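Local coordinates for protein predicted metal-dependent hydrolase of the TIM-barrel fold (Lactobacillus casei, PDB 2QPX) that probably acts as a zinc-dependent hydrolase of the amidohydrolase group, holding two zinc ions in a TIM-barrel fold, at residues L15-H20 / P224-V229; F93-L98 / I313-D318; E135-E140 / W148-N153; D142-W147 / I184-G189. One frame throughout, in Å; residues are numbered along the deposited sequence. Where two conformers were deposited one is given.

In the fold
Interactions 1 and 2 lie in the barrel, their centres about 10 Å apart, and share one zinc ion and one water; the strands 14-19 and 95-101 that they use are neighbours in a parallel sheet. Their segments alternate along the chain, 15-20, 93-98, 224-229, 313-318, so the zinc site is assembled from distant parts of the sequence. Interactions 3 and 4 are nested within both of those long loops. Their centres lie about 24 and 30 Å from the centre of the chain and about 11 Å from each other, and they share helix 144-156. Nearest atoms of interactions 1 and 3 remain about 10 Å apart, which separates this helical packing from the metal-binding core.

Interaction 1 (L15-H20 / P224-V229). With ZN (zinc ion), chain B.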
# COMPACT_ATOMS: atom_id res chain seq x y z
N LEU A 15 -18.50 7.52 -20.75
CA LEU A 15 -19.20 6.25 -20.92
C LEU A 15 -19.01 5.53 -19.59
O LEU A 15 -17.89 5.12 -19.28
CB LEU A 15 -18.64 5.44 -22.09
CG LEU A 15 -19.53 4.32 -22.63
CD1 LEU A 15 -18.89 3.62 -23.87
CD2 LEU A 15 -19.96 3.25 -21.54
N ASP A 16 -20.09 5.44 -18.82
CA ASP A 16 -20.00 4.86 -17.47
C ASP A 16 -20.15 3.35 -17.65
O ASP A 16 -21.26 2.82 -17.71
CB ASP A 16 -21.10 5.41 -16.56
CG ASP A 16 -20.83 5.18 -15.08
OD1 ASP A 16 -20.00 4.29 -14.75
OD2 ASP A 16 -21.51 5.87 -14.27
N HIS A 17 -19.01 2.66 -17.68
CA HIS A 17 -19.00 1.24 -18.11
C HIS A 17 -19.47 0.27 -17.02
O HIS A 17 -19.69 -0.91 -17.33
CB HIS A 17 -17.64 0.82 -18.70
CG HIS A 17 -16.69 0.37 -17.66
ND1 HIS A 17 -16.47 -0.97 -17.41
CD2 HIS A 17 -15.99 1.07 -16.73
CE1 HIS A 17 -15.69 -1.07 -16.34
NE2 HIS A 17 -15.37 0.15 -15.92
N HIS A 18 -19.59 0.74 -15.78
CA HIS A 18 -20.09 -0.08 -14.71
C HIS A 18 -20.83 0.76 -13.69
O HIS A 18 -20.20 1.53 -12.94
CB HIS A 18 -18.97 -0.86 -14.02
CG HIS A 18 -19.48 -1.64 -12.85
ND1 HIS A 18 -20.08 -2.87 -12.98
CD2 HIS A 18 -19.54 -1.32 -11.54
CE1 HIS A 18 -20.47 -3.29 -11.78
NE2 HIS A 18 -20.18 -2.36 -10.89
N CYS A 19 -22.14 0.55 -13.59
CA CYS A 19 -22.96 1.28 -12.63
C CYS A 19 -24.23 0.48 -12.37
O CYS A 19 -24.34 -0.67 -12.78
CB CYS A 19 -23.21 2.72 -13.13
SG CYS A 19 -23.99 2.78 -14.77
N HIS A 20 -25.19 1.09 -11.69
CA HIS A 20 -26.28 0.36 -11.07
C HIS A 20 -27.62 1.15 -11.15
O HIS A 20 -27.67 2.37 -11.42
CB HIS A 20 -25.93 0.07 -9.62
CG HIS A 20 -24.79 -0.91 -9.48
ND1 HIS A 20 -24.91 -2.23 -9.82
CD2 HIS A 20 -23.51 -0.75 -9.04
CE1 HIS A 20 -23.74 -2.84 -9.64
NE2 HIS A 20 -22.87 -1.96 -9.15
N PRO A 224 -16.73 -8.02 -22.71
CA PRO A 224 -15.89 -8.05 -21.53
C PRO A 224 -16.46 -8.78 -20.32
O PRO A 224 -17.69 -8.92 -20.21
CB PRO A 224 -15.71 -6.57 -21.19
CG PRO A 224 -16.02 -5.85 -22.48
CD PRO A 224 -17.10 -6.62 -23.03
N LEU A 225 -15.54 -9.20 -19.45
CA LEU A 225 -15.90 -9.79 -18.15
C LEU A 225 -15.32 -8.89 -17.07
O LEU A 225 -14.11 -8.75 -16.93
CB LEU A 225 -15.34 -11.21 -17.98
CG LEU A 225 -15.51 -11.87 -16.61
CD1 LEU A 225 -17.00 -11.96 -16.20
CD2 LEU A 225 -14.80 -13.28 -16.67
N GLN A 226 -16.23 -8.30 -16.30
CA GLN A 226 -15.89 -7.43 -15.19
C GLN A 226 -15.79 -8.25 -13.91
O GLN A 226 -16.58 -9.18 -13.69
CB GLN A 226 -16.99 -6.41 -14.97
CG GLN A 226 -17.39 -5.60 -16.19
CD GLN A 226 -18.56 -4.64 -15.91
OE1 GLN A 226 -19.31 -4.84 -14.95
NE2 GLN A 226 -18.74 -3.62 -16.78
N PHE A 227 -14.84 -7.89 -13.04
CA PHE A 227 -14.73 -8.42 -11.67
C PHE A 227 -14.75 -7.28 -10.67
O PHE A 227 -13.93 -6.36 -10.76
CB PHE A 227 -13.41 -9.16 -11.46
CG PHE A 227 -13.35 -10.50 -12.12
CD1 PHE A 227 -13.00 -10.62 -13.45
CD2 PHE A 227 -13.61 -11.66 -11.40
CE1 PHE A 227 -12.89 -11.86 -14.04
CE2 PHE A 227 -13.50 -12.89 -11.99
CZ PHE A 227 -13.14 -13.00 -13.32
N HIS A 228 -15.57 -7.39 -9.64
CA HIS A 228 -15.35 -6.53 -8.45
C HIS A 228 -13.99 -6.84 -7.87
O HIS A 228 -13.70 -8.00 -7.64
CB HIS A 228 -16.43 -6.80 -7.39
CG HIS A 228 -16.27 -5.97 -6.17
ND1 HIS A 228 -16.97 -4.80 -5.98
CD2 HIS A 228 -15.47 -6.11 -5.08
CE1 HIS A 228 -16.60 -4.25 -4.83
NE2 HIS A 228 -15.69 -5.03 -4.27
N VAL A 229 -13.20 -5.80 -7.55
CA VAL A 229 -11.91 -5.96 -6.90
C VAL A 229 -11.86 -4.97 -5.73
O VAL A 229 -12.19 -3.80 -5.87
CB VAL A 229 -10.73 -5.68 -7.89
CG1 VAL A 229 -9.35 -5.72 -7.15
CG2 VAL A 229 -10.77 -6.68 -9.09
ZN ZN B . -20.85 -2.39 -8.90
O HOH W 1 -20.10 -2.53 -6.97
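Gln226 reaches across to two consecutive histidines with the two ends of its amide. His18 ND1 donates to Gln226 OE1 at 2.9 Å, with an N-H...O angle of 140°; the donor sits above the carbonyl plane, 38° out of it, and ring and amide planes are steeply turned against each other. At the other end, the main partner of Gln226 NE2 is the hydroxyl of Tyr368; its bond to His17 O, 2.9 Å long, is bent and weak. With ND1 supplying the hydrogen, His18 presents NE2 to the zinc ion at 2.1 Å, so Gln226 is a second-shell residue that restricts rotation of a first-shell ligand. His20 NE2 binds the same metal at 2.1 Å, and water 1, Asp318 and the carboxylated Lys167 supply the remaining ligands. The His18-x-His20 pair at the end of the first barrel strand is the signature metal motif of amidohydrolases, while His228 on strand 225-229 serves the second zinc ion with His264. Gln226 gets there by an extended chain beyond CG (chi2 177°). Its side chain and that of His17 run antiparallel alongside one another. His17 ND1 and Gln226 NE2 approach to 3.5 Å without a bond, as both nitrogens hydrogen-bond to the Tyr368 hydroxyl; His17 NE2 bonds to Asp285.

Interaction 2 (F93-L98 / I313-D318); sequences FHFKEL and ILFASD. With ZN (zinc ion), chain B.
In Phe95, a chi1 of -77° sets CG anti to the carbonyl carbon and turns the ring toward Phe315; in Phe315, a chi1 of 171° places CG opposite the backbone nitrogen and extends the ring toward Phe95, and the outer ends of the two rings meet. The CB of Phe315 already points at strand 95-101; that of Phe95 does not, and its ring closes the distance only at its far end. The two side chains lie roughly perpendicular. Phe95 CE2 comes within 3.8 Å of Phe315 CE2, and Phe95 CZ within 4.1 Å of Phe315 CZ. For Phe315 the approach is at the ring edge, near its plane. Seen from Phe95 it is oblique, and with planes at 70° and centroids 5.8 Å apart the pair is neither a stack nor a clean edge-to-face arrangement. Both residues are buried, and each ring meets another aromatic: Phe90 packs edge-to-face on Phe95, and Phe333 from helix 323-342 lies against Phe315. The contact thus joins strand 95-101 of the TIM barrel to the chain leaving its short strand 313-314. Three residues after Phe315, that chain delivers Asp318 to the metal site, where OD1 binds the zinc ion at 2.1 Å. The carboxylate spends its two oxygens differently: OD2 stands 3.5 Å from the zinc ion and accepts a 2.7 Å hydrogen bond from the oxygen of water 1, itself a zinc ligand. Between Phe315 and Asp318, Ser317 OG hydrogen-bonds to Asp16 OD2 on strand 14-19.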
# COMPACT_ATOMS: atom_id res chain seq x y z
N PHE A 93 -22.28 16.75 -16.43
CA PHE A 93 -21.01 16.02 -16.49
C PHE A 93 -20.75 15.36 -17.84
O PHE A 93 -19.71 14.76 -18.04
CB PHE A 93 -20.95 15.02 -15.35
CG PHE A 93 -20.89 15.69 -14.01
CD1 PHE A 93 -19.72 16.34 -13.61
CD2 PHE A 93 -22.00 15.77 -13.18
CE1 PHE A 93 -19.66 17.01 -12.39
CE2 PHE A 93 -21.96 16.42 -11.97
CZ PHE A 93 -20.77 17.05 -11.56
N HIS A 94 -21.71 15.46 -18.76
CA HIS A 94 -21.63 14.95 -20.14
C HIS A 94 -21.60 13.39 -20.16
O HIS A 94 -20.92 12.80 -20.98
CB HIS A 94 -20.44 15.57 -20.91
CG HIS A 94 -20.58 17.04 -21.16
ND1 HIS A 94 -20.83 17.53 -22.41
CD2 HIS A 94 -20.53 18.10 -20.34
CE1 HIS A 94 -20.93 18.85 -22.35
NE2 HIS A 94 -20.77 19.23 -21.10
N PHE A 95 -22.34 12.75 -19.25
CA PHE A 95 -22.56 11.32 -19.40
C PHE A 95 -23.26 11.05 -20.73
O PHE A 95 -24.22 11.73 -21.08
CB PHE A 95 -23.44 10.77 -18.28
CG PHE A 95 -22.76 10.58 -16.94
CD1 PHE A 95 -22.59 11.64 -16.06
CD2 PHE A 95 -22.33 9.32 -16.53
CE1 PHE A 95 -22.07 11.46 -14.80
CE2 PHE A 95 -21.80 9.15 -15.25
CZ PHE A 95 -21.65 10.20 -14.41
N LYS A 96 -22.78 10.06 -21.46
CA LYS A 96 -23.41 9.68 -22.74
C LYS A 96 -23.97 8.26 -22.79
O LYS A 96 -24.75 7.95 -23.67
CB LYS A 96 -22.46 9.91 -23.91
CG LYS A 96 -22.10 11.39 -24.12
CD LYS A 96 -23.30 12.26 -24.44
CE LYS A 96 -22.82 13.71 -24.62
NZ LYS A 96 -23.96 14.57 -25.00
N GLU A 97 -23.59 7.39 -21.86
CA GLU A 97 -24.15 6.03 -21.81
C GLU A 97 -23.89 5.44 -20.43
O GLU A 97 -22.85 5.74 -19.86
CB GLU A 97 -23.56 5.13 -22.90
CG GLU A 97 -24.31 3.82 -23.07
CD GLU A 97 -23.74 2.92 -24.12
OE1 GLU A 97 -22.52 2.98 -24.36
OE2 GLU A 97 -24.55 2.14 -24.69
N LEU A 98 -24.82 4.62 -19.95
CA LEU A 98 -24.66 3.83 -18.74
C LEU A 98 -24.73 2.36 -19.07
O LEU A 98 -25.66 1.93 -19.74
CB LEU A 98 -25.77 4.14 -17.75
CG LEU A 98 -25.99 5.63 -17.36
CD1 LEU A 98 -27.12 5.71 -16.30
CD2 LEU A 98 -24.71 6.39 -17.00
N ILE A 313 -6.98 2.21 -18.39
CA ILE A 313 -7.76 2.71 -17.26
C ILE A 313 -9.05 3.35 -17.81
O ILE A 313 -9.04 4.02 -18.83
CB ILE A 313 -6.92 3.60 -16.25
CG1 ILE A 313 -7.69 3.77 -14.92
CG2 ILE A 313 -6.52 4.91 -16.89
CD1 ILE A 313 -6.88 4.45 -13.76
N LEU A 314 -10.17 3.09 -17.13
CA LEU A 314 -11.51 3.49 -17.60
C LEU A 314 -12.20 4.35 -16.54
O LEU A 314 -11.96 4.20 -15.36
CB LEU A 314 -12.42 2.26 -17.82
CG LEU A 314 -11.86 1.11 -18.67
CD1 LEU A 314 -12.85 -0.07 -18.73
CD2 LEU A 314 -11.49 1.60 -20.07
N PHE A 315 -13.08 5.24 -16.99
CA PHE A 315 -14.06 5.86 -16.09
C PHE A 315 -15.23 4.89 -15.80
O PHE A 315 -15.82 4.32 -16.71
CB PHE A 315 -14.69 7.12 -16.67
CG PHE A 315 -15.83 7.64 -15.85
CD1 PHE A 315 -15.60 8.23 -14.62
CD2 PHE A 315 -17.14 7.45 -16.27
CE1 PHE A 315 -16.64 8.64 -13.84
CE2 PHE A 315 -18.21 7.84 -15.46
CZ PHE A 315 -17.95 8.46 -14.29
N ALA A 316 -15.56 4.77 -14.51
CA ALA A 316 -16.85 4.28 -14.07
C ALA A 316 -17.19 4.96 -12.77
O ALA A 316 -16.31 5.42 -12.05
CB ALA A 316 -16.89 2.74 -13.87
N SER A 317 -18.49 5.03 -12.47
CA SER A 317 -18.97 5.54 -11.18
C SER A 317 -19.22 4.47 -10.12
O SER A 317 -19.07 4.72 -8.92
CB SER A 317 -20.28 6.34 -11.38
OG SER A 317 -21.33 5.48 -11.78
N ASP A 318 -19.61 3.28 -10.55
CA ASP A 318 -20.19 2.29 -9.63
C ASP A 318 -21.40 2.84 -8.87
O ASP A 318 -21.76 2.32 -7.80
CB ASP A 318 -19.15 1.68 -8.63
CG ASP A 318 -19.63 0.36 -8.06
OD1 ASP A 318 -20.33 -0.37 -8.77
OD2 ASP A 318 -19.31 0.00 -6.91
ZN ZN B . -20.85 -2.39 -8.90
O HOH W 1 -20.10 -2.53 -6.97

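Interaction 3 (E135-E140 / W148-N153); sequences EDFMLE and WQAFSN
A helical hairpin, formed by helix 130-138 and helix 144-156 with a short turn between them, is closed here by Phe137, whose ring lies against the second helix at Ala150 and Phe151. The CA atoms of Phe137 and Phe151 are 6.1 Å apart, close enough for the ring to rest on the helix backbone itself. Phe151 CA sits over one face of the Phe137 ring, 4.2 Å from its centroid and 19° off the normal, which meets the geometry of a CH-pi contact. Ala150 O lies above the same ring, displaced toward its rim. At the ring margin, Phe137 CD1 touches Ala150 CB at 3.8 Å, the small methyl permitting this near approach. The CB of Phe137 points at the other helix, and a chi1 of -79°, with CG anti to the carbonyl carbon, then turns the ring so that a face meets Phe151 CA. The long axes of the two phenylalanine side chains are nearly at right angles: Phe137 CD2 meets Phe151 CD1 at 4.1 Å, arriving at the edge of the Phe151 ring. The hairpin belongs to the helical layer well outside the barrel strands, away from the zinc ions. Its second helix also faces helix 204-221, where Phe151 meets Met210 and the Trp148 ring meets Tyr209 edge-to-face. Within this helix, Trp148 O accepts from both Ser152 N at 2.8 Å and Ser152 OG at 2.7 Å, the donors approaching from opposite faces of the carbonyl plane. Ser152 CB, in turn, lies over one face of the Trp148 indole.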
# COMPACT_ATOMS: atom_id res chain seq x y z
N GLU A 135 -27.64 -18.46 -9.46
CA GLU A 135 -28.60 -18.66 -8.37
C GLU A 135 -30.01 -18.90 -8.87
O GLU A 135 -30.73 -19.80 -8.37
CB GLU A 135 -28.61 -17.45 -7.44
CG GLU A 135 -27.32 -17.28 -6.63
CD GLU A 135 -27.08 -15.89 -6.05
OE1 GLU A 135 -27.86 -14.96 -6.33
OE2 GLU A 135 -26.07 -15.74 -5.33
N ASP A 136 -30.44 -18.11 -9.83
CA ASP A 136 -31.80 -18.26 -10.30
C ASP A 136 -32.00 -19.59 -11.03
O ASP A 136 -33.05 -20.22 -10.90
CB ASP A 136 -32.18 -17.06 -11.15
CG ASP A 136 -32.47 -15.83 -10.29
OD1 ASP A 136 -32.97 -15.98 -9.15
OD2 ASP A 136 -32.22 -14.74 -10.76
N PHE A 137 -30.99 -20.02 -11.78
CA PHE A 137 -31.05 -21.35 -12.42
C PHE A 137 -31.00 -22.49 -11.41
O PHE A 137 -31.63 -23.53 -11.61
CB PHE A 137 -30.01 -21.49 -13.53
CG PHE A 137 -30.41 -20.82 -14.82
CD1 PHE A 137 -31.36 -21.38 -15.65
CD2 PHE A 137 -29.88 -19.59 -15.17
CE1 PHE A 137 -31.74 -20.76 -16.82
CE2 PHE A 137 -30.26 -18.99 -16.34
CZ PHE A 137 -31.20 -19.55 -17.15
N MSE A 138 -30.28 -22.31 -10.31
CA MSE A 138 -30.16 -23.35 -9.28
C MSE A 138 -31.53 -23.74 -8.76
O MSE A 138 -31.80 -24.94 -8.55
CB MSE A 138 -29.20 -22.90 -8.16
CG MSE A 138 -29.08 -23.83 -6.97
SE MSE A 138 -30.50 -23.70 -5.66
CE MSE A 138 -30.15 -21.90 -5.08
N LEU A 139 -32.40 -22.75 -8.61
CA LEU A 139 -33.74 -23.00 -8.05
C LEU A 139 -34.60 -23.93 -8.93
O LEU A 139 -35.54 -24.57 -8.44
CB LEU A 139 -34.47 -21.65 -7.87
CG LEU A 139 -33.91 -20.67 -6.87
CD1 LEU A 139 -34.77 -19.38 -6.88
CD2 LEU A 139 -33.86 -21.26 -5.49
N GLU A 140 -34.26 -24.02 -10.20
CA GLU A 140 -35.03 -24.78 -11.19
C GLU A 140 -34.51 -26.19 -11.46
O GLU A 140 -35.11 -26.92 -12.24
CB GLU A 140 -35.05 -24.03 -12.53
CG GLU A 140 -35.61 -22.62 -12.49
CD GLU A 140 -37.00 -22.56 -11.89
OE1 GLU A 140 -37.83 -23.44 -12.21
OE2 GLU A 140 -37.26 -21.64 -11.08
N TRP A 148 -26.06 -26.89 -14.91
CA TRP A 148 -24.96 -26.38 -15.73
C TRP A 148 -25.39 -26.21 -17.19
O TRP A 148 -25.05 -25.20 -17.84
CB TRP A 148 -23.74 -27.29 -15.64
CG TRP A 148 -22.62 -26.80 -16.50
CD1 TRP A 148 -22.14 -27.36 -17.63
CD2 TRP A 148 -21.88 -25.58 -16.31
NE1 TRP A 148 -21.14 -26.59 -18.16
CE2 TRP A 148 -20.97 -25.48 -17.38
CE3 TRP A 148 -21.92 -24.55 -15.37
CZ2 TRP A 148 -20.07 -24.42 -17.49
CZ3 TRP A 148 -21.04 -23.51 -15.47
CH2 TRP A 148 -20.14 -23.43 -16.54
N GLN A 149 -26.13 -27.17 -17.72
CA GLN A 149 -26.60 -27.03 -19.11
C GLN A 149 -27.47 -25.78 -19.28
O GLN A 149 -27.27 -25.00 -20.22
CB GLN A 149 -27.35 -28.29 -19.57
CG GLN A 149 -27.89 -28.16 -20.97
CD GLN A 149 -28.60 -29.42 -21.42
OE1 GLN A 149 -29.82 -29.51 -21.35
NE2 GLN A 149 -27.83 -30.41 -21.83
N ALA A 150 -28.40 -25.59 -18.36
CA ALA A 150 -29.33 -24.47 -18.46
C ALA A 150 -28.60 -23.12 -18.29
O ALA A 150 -28.82 -22.17 -19.04
CB ALA A 150 -30.44 -24.60 -17.44
N PHE A 151 -27.74 -23.07 -17.29
CA PHE A 151 -27.02 -21.84 -16.96
C PHE A 151 -26.04 -21.51 -18.08
O PHE A 151 -25.99 -20.36 -18.54
CB PHE A 151 -26.33 -21.97 -15.60
CG PHE A 151 -25.34 -20.87 -15.31
CD1 PHE A 151 -25.77 -19.57 -15.11
CD2 PHE A 151 -23.98 -21.10 -15.35
CE1 PHE A 151 -24.82 -18.54 -14.87
CE2 PHE A 151 -23.05 -20.08 -15.11
CZ PHE A 151 -23.48 -18.81 -14.86
N SER A 152 -25.23 -22.49 -18.50
CA SER A 152 -24.27 -22.22 -19.55
C SER A 152 -24.96 -21.80 -20.85
O SER A 152 -24.46 -20.96 -21.59
CB SER A 152 -23.32 -23.45 -19.76
OG SER A 152 -24.01 -24.57 -20.21
N ASN A 153 -26.09 -22.42 -21.18
CA ASN A 153 -26.84 -21.96 -22.37
C ASN A 153 -27.26 -20.48 -22.24
O ASN A 153 -27.16 -19.72 -23.20
CB ASN A 153 -28.08 -22.82 -22.62
CG ASN A 153 -27.75 -24.17 -23.24
OD1 ASN A 153 -26.66 -24.39 -23.76
ND2 ASN A 153 -28.74 -25.08 -23.20

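Interaction 4 (D142-W147 / I184-G189); sequences DNFAAW and IEAAAG
Phe144, which carries this contact against Ala186 and Ala187, directly follows Asn143, whose OD1 accepts from Ala146 N at 3.0 Å. Asn143 is at the N-cap of helix 144-156, and its side chain makes this capping bond although the donor stands 46° out of the carbonyl plane. The bond satisfies a first-turn N-H and limits the turning of the amide. Here the first turn packs on helix 183-196 in the outer helical layer, far from the zinc site. A chi1 of 173° puts CG of Phe144 opposite the backbone nitrogen and lays the ring along Ala187. The backbones come close as well: Phe144 CA and Ala187 CA are 5.5 Å apart, which the small alanine side chains allow. Ala187 CB lies over one ring face in a CH-pi contact, 4.2 Å from the centroid of the Phe144 ring and 28° off the normal. Ala187 CB also touches Phe144 CG at 3.8 Å, so the methyl covers the root of the ring more than its far end. Leu206 of helix 204-221 touches both Phe144 and Ala186, bringing a third helix to the junction. Alongside, Phe144 CD2 reaches the backbone at Ala187 CA, 3.7 Å away, and toward the outer part of the ring Phe144 CE2 meets Ala186 CB at 4.1 Å.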
# COMPACT_ATOMS: atom_id res chain seq x y z
N ASP A 142 -32.41 -29.93 -9.88
CA ASP A 142 -31.99 -30.65 -8.68
C ASP A 142 -30.62 -31.31 -8.79
O ASP A 142 -30.14 -31.83 -7.80
CB ASP A 142 -33.07 -31.63 -8.17
CG ASP A 142 -33.37 -32.76 -9.12
OD1 ASP A 142 -32.63 -33.02 -10.09
OD2 ASP A 142 -34.40 -33.43 -8.88
N ASN A 143 -29.98 -31.23 -9.95
CA ASN A 143 -28.65 -31.81 -10.16
C ASN A 143 -27.73 -30.90 -10.96
O ASN A 143 -28.20 -30.10 -11.78
CB ASN A 143 -28.73 -33.16 -10.88
CG ASN A 143 -29.39 -33.05 -12.25
OD1 ASN A 143 -28.70 -33.01 -13.29
ND2 ASN A 143 -30.73 -32.96 -12.25
N PHE A 144 -26.44 -31.04 -10.71
CA PHE A 144 -25.43 -30.22 -11.38
C PHE A 144 -25.53 -30.24 -12.90
O PHE A 144 -25.44 -29.21 -13.56
CB PHE A 144 -24.03 -30.64 -10.94
CG PHE A 144 -22.92 -29.97 -11.70
CD1 PHE A 144 -22.44 -30.49 -12.89
CD2 PHE A 144 -22.36 -28.80 -11.25
CE1 PHE A 144 -21.42 -29.88 -13.58
CE2 PHE A 144 -21.33 -28.18 -11.94
CZ PHE A 144 -20.86 -28.72 -13.12
N ALA A 145 -25.65 -31.41 -13.50
CA ALA A 145 -25.58 -31.46 -14.96
C ALA A 145 -26.70 -30.65 -15.64
O ALA A 145 -26.45 -29.92 -16.61
CB ALA A 145 -25.61 -32.93 -15.44
N ALA A 146 -27.92 -30.78 -15.13
CA ALA A 146 -29.06 -30.06 -15.72
C ALA A 146 -28.94 -28.57 -15.41
O ALA A 146 -29.25 -27.74 -16.27
CB ALA A 146 -30.38 -30.58 -15.16
N TRP A 147 -28.49 -28.23 -14.21
CA TRP A 147 -28.26 -26.83 -13.85
C TRP A 147 -27.19 -26.20 -14.76
O TRP A 147 -27.39 -25.12 -15.34
CB TRP A 147 -27.80 -26.72 -12.41
CG TRP A 147 -27.24 -25.35 -12.10
CD1 TRP A 147 -27.95 -24.21 -11.86
CD2 TRP A 147 -25.86 -25.00 -12.03
NE1 TRP A 147 -27.10 -23.15 -11.66
CE2 TRP A 147 -25.81 -23.61 -11.73
CE3 TRP A 147 -24.66 -25.71 -12.17
CZ2 TRP A 147 -24.62 -22.93 -11.62
CZ3 TRP A 147 -23.48 -25.04 -12.04
CH2 TRP A 147 -23.46 -23.64 -11.78
N ILE A 184 -15.83 -32.95 -10.34
CA ILE A 184 -16.26 -33.68 -9.15
C ILE A 184 -16.52 -32.69 -8.00
O ILE A 184 -17.56 -32.73 -7.32
CB ILE A 184 -15.24 -34.73 -8.72
CG1 ILE A 184 -15.07 -35.82 -9.80
CG2 ILE A 184 -15.62 -35.30 -7.35
CD1 ILE A 184 -13.88 -36.71 -9.55
N GLU A 185 -15.55 -31.81 -7.76
CA GLU A 185 -15.64 -30.83 -6.69
C GLU A 185 -16.68 -29.76 -6.97
O GLU A 185 -17.35 -29.29 -6.03
CB GLU A 185 -14.27 -30.21 -6.44
CG GLU A 185 -13.38 -31.07 -5.55
CD GLU A 185 -12.88 -32.31 -6.17
OE1 GLU A 185 -12.26 -32.19 -7.24
OE2 GLU A 185 -13.07 -33.40 -5.55
N ALA A 186 -16.81 -29.37 -8.22
CA ALA A 186 -17.83 -28.40 -8.62
C ALA A 186 -19.23 -28.94 -8.37
O ALA A 186 -20.08 -28.27 -7.76
CB ALA A 186 -17.66 -27.99 -10.09
N ALA A 187 -19.47 -30.20 -8.75
CA ALA A 187 -20.76 -30.83 -8.58
C ALA A 187 -21.07 -31.09 -7.10
O ALA A 187 -22.21 -30.91 -6.67
CB ALA A 187 -20.82 -32.12 -9.43
N ALA A 188 -20.05 -31.44 -6.31
CA ALA A 188 -20.21 -31.60 -4.85
C ALA A 188 -20.58 -30.23 -4.24
O ALA A 188 -21.41 -30.15 -3.33
CB ALA A 188 -18.96 -32.15 -4.23
N GLY A 189 -19.96 -29.16 -4.72
CA GLY A 189 -20.29 -27.79 -4.28
C GLY A 189 -21.73 -27.43 -4.60
O GLY A 189 -22.45 -26.85 -3.74